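Local coordinates for malate dehydrogenase (Naegleria fowleri, PDB 6UM4), which probably catalyses the reversible, nicotinamide-dinucleotide-dependent oxidation of malate to oxaloacetate, as other malate dehydrogenases do, at residues Glu144-Lys147 with Met148-Asp152; Met356-Ser360 with Arg361-Gly365; Leu390-Ser394 with Phe395-Arg399. One frame throughout, in Å; residues are numbered along the deposited sequence.

Overall arrangement
The three contacts follow one another along the chain and fall in both halves of a lactate/malate dehydrogenase fold. Contact 1, about two turns of helix 140-151, belongs to the NAD-binding domain with its parallel sheet and serves the subunit interface. Contacts 2 and 3 lie in the C-terminal domain, at the end of strand 353-359 and the start of helix 394-414, across the chain's centre from contact 1. Between centres, contact 1 is about 39 Å from contact 2 and about 48 Å from contact 3. Contacts 2 and 3, about 15 Å apart, meet where Tyr364 packs on Ile392 and its OH probably hydrogen-bonds to Leu390 N, joining the loops before strand 371-380 and after strand 383-386.

Contact 1: residues Glu144-Lys147 with Met148-Asp152; sequences EGVK and MELDD
Val146 and Leu150 meet one turn apart on the buried side of the helix, CG1 of Val146 lying 4.2 Å from CD1 of Leu150. Both side chains also press on Leu114 of helix 108-118, while Leu150 reaches Leu131 and Val146 reaches Leu133 on strand 129-134. The backbone is held by regular i to i+4 bonds, from Met148 N to Glu144 O through to Asp151 N, which meets Lys147 O at 2.8 Å and almost straight (175°). The helix is the crossover of a Rossmann beta-alpha-beta unit, linking strand 129-134 to strand 158-164. On the more open side, Lys147 runs fully extended as far as CE and bends only at its last torsion (chi4 -61°), which carries NZ back to OD2 of Asp151 at 2.8 Å, on that oxygen's syn lone pair, in a salt bridge. A water bonded to Asp151 OD1 at 2.7 Å also accepts a weak hydrogen bond from NZ. The subunit interface takes a third side. There Met148 curls over the preceding turn, its CE 3.3 Å from Glu144 O, and packs on Ala326 of the second subunit; Glu149 sends its carboxylate to Arg327 and Ser334 of that subunit, and Asp152 forms a salt bridge with its Arg319.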
loop_
_atom_site.group_PDB
_atom_site.type_symbol
_atom_site.label_atom_id
_atom_site.label_comp_id
_atom_site.label_asym_id
_atom_site.label_seq_id
_atom_site.Cartn_x
_atom_site.Cartn_y
_atom_site.Cartn_z
ATOM N N GLU A 144 5.668 16.240 -7.248
ATOM C CA GLU A 144 4.549 17.025 -6.727
ATOM C C GLU A 144 3.260 16.210 -6.751
ATOM O O GLU A 144 2.394 16.379 -5.885
ATOM C CB GLU A 144 4.374 18.312 -7.528
ATOM C CG GLU A 144 5.621 19.150 -7.644
ATOM C CD GLU A 144 5.686 20.264 -6.622
ATOM O OE1 GLU A 144 5.200 20.068 -5.485
ATOM O OE2 GLU A 144 6.244 21.334 -6.959
ATOM N N GLY A 145 3.091 15.363 -7.769
ATOM C CA GLY A 145 1.939 14.471 -7.794
ATOM C C GLY A 145 1.950 13.477 -6.649
ATOM O O GLY A 145 0.898 13.095 -6.125
ATOM N N VAL A 146 3.137 12.998 -6.282
ATOM C CA VAL A 146 3.234 12.088 -5.149
ATOM C C VAL A 146 2.746 12.780 -3.887
ATOM O O VAL A 146 2.019 12.194 -3.077
ATOM C CB VAL A 146 4.686 11.580 -5.003
ATOM C CG1 VAL A 146 4.850 10.747 -3.725
ATOM C CG2 VAL A 146 5.062 10.743 -6.226
ATOM N N LYS A 147 3.168 14.026 -3.679
ATOM C CA LYS A 147 2.730 14.742 -2.490
ATOM C C LYS A 147 1.218 14.916 -2.500
ATOM O O LYS A 147 0.544 14.682 -1.490
ATOM C CB LYS A 147 3.448 16.086 -2.393
ATOM C CG LYS A 147 2.999 16.927 -1.216
ATOM C CD LYS A 147 3.755 18.227 -1.159
ATOM C CE LYS A 147 3.269 19.080 -0.013
ATOM N NZ LYS A 147 1.820 19.427 -0.151
ATOM N N MET A 148 0.668 15.259 -3.657
ATOM C CA MET A 148 -0.776 15.425 -3.778
ATOM C C MET A 148 -1.516 14.155 -3.377
ATOM O O MET A 148 -2.484 14.208 -2.608
ATOM C CB MET A 148 -1.126 15.819 -5.207
ATOM C CG MET A 148 -0.861 17.272 -5.509
ATOM S SD MET A 148 -1.344 17.699 -7.181
ATOM C CE MET A 148 0.236 17.769 -7.988
ATOM N N GLU A 149 -1.058 12.995 -3.862
ATOM C CA GLU A 149 -1.757 11.755 -3.532
ATOM C C GLU A 149 -1.656 11.454 -2.050
ATOM O O GLU A 149 -2.634 11.030 -1.428
ATOM C CB GLU A 149 -1.204 10.595 -4.353
ATOM C CG GLU A 149 -1.593 10.627 -5.822
ATOM C CD GLU A 149 -1.795 9.220 -6.415
ATOM O OE1 GLU A 149 -0.871 8.750 -7.123
ATOM O OE2 GLU A 149 -2.852 8.576 -6.144
ATOM N N LEU A 150 -0.485 11.685 -1.462
ATOM C CA LEU A 150 -0.318 11.450 -0.036
ATOM C C LEU A 150 -1.168 12.396 0.801
ATOM O O LEU A 150 -1.773 11.971 1.792
ATOM C CB LEU A 150 1.150 11.605 0.338
ATOM C CG LEU A 150 2.063 10.418 0.062
ATOM C CD1 LEU A 150 3.515 10.834 0.290
ATOM C CD2 LEU A 150 1.677 9.261 0.956
ATOM N N ASP A 151 -1.199 13.689 0.445
ATOM C CA ASP A 151 -2.106 14.611 1.134
ATOM C C ASP A 151 -3.540 14.114 1.076
ATOM O O ASP A 151 -4.247 14.123 2.091
ATOM C CB ASP A 151 -2.010 16.011 0.528
ATOM C CG ASP A 151 -0.709 16.703 0.878
ATOM O OD1 ASP A 151 -0.157 16.396 1.964
ATOM O OD2 ASP A 151 -0.240 17.528 0.061
ATOM N N ASP A 152 -3.972 13.638 -0.095
ATOM C CA ASP A 152 -5.320 13.112 -0.286
ATOM C C ASP A 152 -5.572 11.834 0.491
ATOM O O ASP A 152 -6.713 11.360 0.505
ATOM C CB ASP A 152 -5.572 12.843 -1.769
ATOM C CG ASP A 152 -5.554 14.109 -2.581
ATOM O OD1 ASP A 152 -5.638 15.182 -1.956
ATOM O OD2 ASP A 152 -5.475 14.050 -3.822
HETATM O O HOH W 1 1.249 18.541 2.931
#

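Contact 2: residues Met356-Ser360 with Arg361-Gly365; sequences MAIPS and RGQYG
At chi1 172° the hydroxyl of Ser360 lies beside its own carbonyl carbon, turned to the amide of Gly362, whose N-H reaches OG at 3.1 Å in a fairly straight bond. In Gln363, CG sits beside the backbone N and the chain then bends at chi2 (93°), folding the amide back over the turn toward Ser360. Its OE1 comes to 3.8 Å from both CA and C of Ser360 and accepts a hydrogen bond from Arg361 N at 2.8 Å. That bond is bent, 137° at the hydrogen, and the donor is tilted out of the plane of the amide carbonyl. The other end of the amide faces the strand: NE2 gives a hydrogen to a water at 3.0 Å, which in turn donates to Pro359 O at 2.7 Å, and CD1 of Ile358 lies 4.3 Å from NE2. With its side-chain oxygen bound to the N-H two residues on, Ser360 forms an ST turn. The turn follows directly on strand 353-359 of the C-terminal domain, which pairs with strand 371-380 and bonds through Ala357 to Ala247 of strand 245-247, and it begins the connection to strand 371-380. Gly362 takes a positive phi, a conformation natural to glycine. Besides receiving the Gly362 amide, Ser360 OG also hydrogen-bonds to Pro367 O, which ties the start of the connection to a later part of it. Arg361 leaves in another direction: its NE forms a salt bridge with Glu243, while its side chain also touches Pro242.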
loop_
_atom_site.group_PDB
_atom_site.type_symbol
_atom_site.label_atom_id
_atom_site.label_comp_id
_atom_site.label_asym_id
_atom_site.label_seq_id
_atom_site.Cartn_x
_atom_site.Cartn_y
_atom_site.Cartn_z
ATOM N N MET A 356 18.526 -9.798 7.578
ATOM C CA MET A 356 19.032 -8.472 7.265
ATOM C C MET A 356 20.462 -8.637 6.774
ATOM O O MET A 356 21.194 -9.480 7.299
ATOM C CB MET A 356 19.027 -7.554 8.503
ATOM C CG MET A 356 17.620 -7.291 9.106
ATOM S SD MET A 356 17.702 -6.433 10.707
ATOM C CE MET A 356 18.007 -4.738 10.192
ATOM N N ALA A 357 20.852 -7.856 5.760
ATOM C CA ALA A 357 22.246 -7.764 5.317
ATOM C C ALA A 357 22.963 -6.720 6.165
ATOM O O ALA A 357 22.667 -5.522 6.065
ATOM C CB ALA A 357 22.324 -7.400 3.836
ATOM N N ILE A 358 23.927 -7.159 6.967
ATOM C CA ILE A 358 24.489 -6.315 8.022
ATOM C C ILE A 358 26.010 -6.308 7.885
ATOM O O ILE A 358 26.590 -7.188 7.227
ATOM C CB ILE A 358 24.049 -6.807 9.421
ATOM C CG1 ILE A 358 24.769 -8.122 9.759
ATOM C CG2 ILE A 358 22.530 -7.063 9.453
ATOM C CD1 ILE A 358 24.397 -8.711 11.100
ATOM N N PRO A 359 26.694 -5.315 8.471
ATOM C CA PRO A 359 28.164 -5.351 8.454
ATOM C C PRO A 359 28.678 -6.586 9.172
ATOM O O PRO A 359 28.296 -6.877 10.311
ATOM C CB PRO A 359 28.577 -4.061 9.184
ATOM C CG PRO A 359 27.378 -3.681 9.997
ATOM C CD PRO A 359 26.191 -4.105 9.143
ATOM N N SER A 360 29.560 -7.309 8.503
ATOM C CA SER A 360 30.162 -8.479 9.122
ATOM C C SER A 360 31.186 -8.062 10.174
ATOM O O SER A 360 32.147 -7.337 9.880
ATOM C CB SER A 360 30.818 -9.351 8.061
ATOM O OG SER A 360 31.561 -10.380 8.672
ATOM N N ARG A 361 30.965 -8.502 11.411
ATOM C CA ARG A 361 31.986 -8.509 12.448
ATOM C C ARG A 361 32.595 -9.901 12.627
ATOM O O ARG A 361 33.050 -10.251 13.720
ATOM C CB ARG A 361 31.405 -8.001 13.768
ATOM C CG ARG A 361 30.713 -6.623 13.694
ATOM C CD ARG A 361 31.722 -5.494 13.434
ATOM N NE ARG A 361 31.114 -4.157 13.495
ATOM C CZ ARG A 361 31.788 -3.009 13.423
ATOM N NH1 ARG A 361 33.112 -3.005 13.462
ATOM N NH2 ARG A 361 31.139 -1.852 13.474
ATOM N N GLY A 362 32.593 -10.715 11.574
ATOM C CA GLY A 362 33.141 -12.057 11.648
ATOM C C GLY A 362 32.218 -13.121 12.187
ATOM O O GLY A 362 32.683 -14.227 12.458
ATOM N N GLN A 363 30.921 -12.837 12.325
ATOM C CA GLN A 363 29.962 -13.860 12.720
ATOM C C GLN A 363 30.079 -15.072 11.811
ATOM O O GLN A 363 30.188 -14.936 10.590
ATOM C CB GLN A 363 28.533 -13.303 12.665
ATOM C CG GLN A 363 28.229 -12.174 13.650
ATOM C CD GLN A 363 28.452 -10.796 13.065
ATOM O OE1 GLN A 363 29.208 -10.631 12.110
ATOM N NE2 GLN A 363 27.736 -9.798 13.600
ATOM N N TYR A 364 30.092 -16.257 12.419
ATOM C CA TYR A 364 30.218 -17.521 11.691
ATOM C C TYR A 364 31.457 -17.552 10.786
ATOM O O TYR A 364 31.489 -18.242 9.765
ATOM C CB TYR A 364 28.917 -17.825 10.927
ATOM C CG TYR A 364 27.802 -18.064 11.925
ATOM C CD1 TYR A 364 27.722 -19.269 12.615
ATOM C CD2 TYR A 364 26.884 -17.077 12.232
ATOM C CE1 TYR A 364 26.745 -19.496 13.564
ATOM C CE2 TYR A 364 25.897 -17.288 13.184
ATOM C CZ TYR A 364 25.831 -18.503 13.841
ATOM O OH TYR A 364 24.868 -18.735 14.800
ATOM N N GLY A 365 32.485 -16.782 11.142
ATOM C CA GLY A 365 33.716 -16.741 10.378
ATOM C C GLY A 365 33.648 -15.970 9.083
ATOM O O GLY A 365 34.605 -16.018 8.300
HETATM O O HOH W 2 27.383 -6.875 12.807
#

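Contact 3: residues Leu390-Ser394 with Phe395-Arg399; sequences LPINS and FSADR
The backbone of Asn393 is still extended (psi 175°), and from Ser394 onward it coils into helix 394-414. Ala397 N donates to Asn393 O at 2.7 Å, and Asp398 N to Ser394 O at 3.0 Å. Asn393 places CG between its own N and carbonyl carbon (chi1 56°), turning the amide forward over the first turn. There OD1 accepts from Ser396 N at 2.7 Å in an almost straight bond, 164° at the hydrogen. The hydroxyl of Ser396 lies 3.0 Å from the same OD1 and also hydrogen-bonds with the hydroxyl of Tyr285. Ile392, one residue earlier, lays CG2 alongside the turn, 3.9 Å from CB of Ser396 and 4.1 Å from CB of Ala397. Further on, CG of Arg399 rests 4.0 Å above one face of the Phe395 ring, off the ring's centre, and both side chains touch Thr309 on helix 305-317. With its side-chain oxygen bound to the amide three residues on, Asn393 is the N-cap of the long C-terminal helix of the lactate/malate dehydrogenase fold.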
loop_
_atom_site.group_PDB
_atom_site.type_symbol
_atom_site.label_atom_id
_atom_site.label_comp_id
_atom_site.label_asym_id
_atom_site.label_seq_id
_atom_site.Cartn_x
_atom_site.Cartn_y
_atom_site.Cartn_z
ATOM N N LEU A 390 24.660 -21.478 15.985
ATOM C CA LEU A 390 24.093 -22.373 14.993
ATOM C C LEU A 390 25.186 -23.273 14.426
ATOM O O LEU A 390 26.235 -22.776 14.008
ATOM C CB LEU A 390 23.414 -21.583 13.883
ATOM C CG LEU A 390 22.267 -20.671 14.322
ATOM C CD1 LEU A 390 21.772 -19.862 13.144
ATOM C CD2 LEU A 390 21.137 -21.497 14.924
ATOM N N PRO A 391 24.996 -24.594 14.429
ATOM C CA PRO A 391 25.957 -25.488 13.763
ATOM C C PRO A 391 25.773 -25.415 12.254
ATOM O O PRO A 391 24.679 -25.648 11.736
ATOM C CB PRO A 391 25.590 -26.872 14.313
ATOM C CG PRO A 391 24.137 -26.768 14.625
ATOM C CD PRO A 391 23.855 -25.324 15.004
ATOM N N ILE A 392 26.847 -25.081 11.547
ATOM C CA ILE A 392 26.810 -24.879 10.102
ATOM C C ILE A 392 27.326 -26.145 9.431
ATOM O O ILE A 392 28.510 -26.463 9.539
ATOM C CB ILE A 392 27.643 -23.660 9.687
ATOM C CG1 ILE A 392 27.169 -22.403 10.421
ATOM C CG2 ILE A 392 27.532 -23.430 8.198
ATOM C CD1 ILE A 392 25.692 -22.111 10.238
ATOM N N ASN A 393 26.463 -26.859 8.712
ATOM C CA ASN A 393 26.930 -28.050 8.019
ATOM C C ASN A 393 27.639 -27.700 6.716
ATOM O O ASN A 393 27.673 -26.551 6.272
ATOM C CB ASN A 393 25.788 -29.023 7.721
ATOM C CG ASN A 393 24.658 -28.399 6.922
ATOM O OD1 ASN A 393 24.859 -27.735 5.890
ATOM N ND2 ASN A 393 23.438 -28.695 7.354
ATOM N N SER A 394 28.183 -28.739 6.089
ATOM C CA SER A 394 29.039 -28.568 4.922
ATOM C C SER A 394 28.252 -28.076 3.715
ATOM O O SER A 394 28.779 -27.319 2.892
ATOM C CB SER A 394 29.739 -29.893 4.603
ATOM O OG SER A 394 30.137 -29.928 3.246
ATOM N N PHE A 395 27.003 -28.519 3.566
ATOM C CA PHE A 395 26.196 -27.985 2.478
ATOM C C PHE A 395 25.936 -26.503 2.683
ATOM O O PHE A 395 26.051 -25.708 1.742
ATOM C CB PHE A 395 24.867 -28.716 2.365
ATOM C CG PHE A 395 23.955 -28.121 1.341
ATOM C CD1 PHE A 395 24.291 -28.166 -0.008
ATOM C CD2 PHE A 395 22.781 -27.486 1.715
ATOM C CE1 PHE A 395 23.461 -27.617 -0.972
ATOM C CE2 PHE A 395 21.947 -26.941 0.758
ATOM C CZ PHE A 395 22.287 -26.993 -0.586
ATOM N N SER A 396 25.601 -26.115 3.913
ATOM C CA SER A 396 25.409 -24.698 4.208
ATOM C C SER A 396 26.709 -23.919 4.043
ATOM O O SER A 396 26.705 -22.811 3.497
ATOM C CB SER A 396 24.853 -24.514 5.618
ATOM O OG SER A 396 23.541 -25.010 5.716
ATOM N N ALA A 397 27.823 -24.450 4.558
ATOM C CA ALA A 397 29.079 -23.707 4.470
ATOM C C ALA A 397 29.465 -23.445 3.022
ATOM O O ALA A 397 29.934 -22.353 2.685
ATOM C CB ALA A 397 30.203 -24.454 5.193
ATOM N N ASP A 398 29.276 -24.442 2.157
ATOM C CA ASP A 398 29.577 -24.274 0.738
ATOM C C ASP A 398 28.771 -23.137 0.139
ATOM O O ASP A 398 29.294 -22.317 -0.624
ATOM C CB ASP A 398 29.268 -25.558 -0.027
ATOM C CG ASP A 398 30.264 -26.670 0.237
ATOM O OD1 ASP A 398 31.304 -26.463 0.916
ATOM O OD2 ASP A 398 29.973 -27.780 -0.247
ATOM N N ARG A 399 27.474 -23.112 0.425
ATOM C CA ARG A 399 26.606 -22.129 -0.209
ATOM C C ARG A 399 26.944 -20.728 0.284
ATOM O O ARG A 399 27.133 -19.806 -0.521
ATOM C CB ARG A 399 25.134 -22.474 0.051
ATOM C CG ARG A 399 24.639 -23.715 -0.679
ATOM C CD ARG A 399 24.913 -23.575 -2.162
ATOM N NE ARG A 399 24.313 -24.634 -2.956
ATOM C CZ ARG A 399 23.104 -24.561 -3.509
ATOM N NH1 ARG A 399 22.356 -23.474 -3.343
ATOM N NH2 ARG A 399 22.647 -25.577 -4.231
#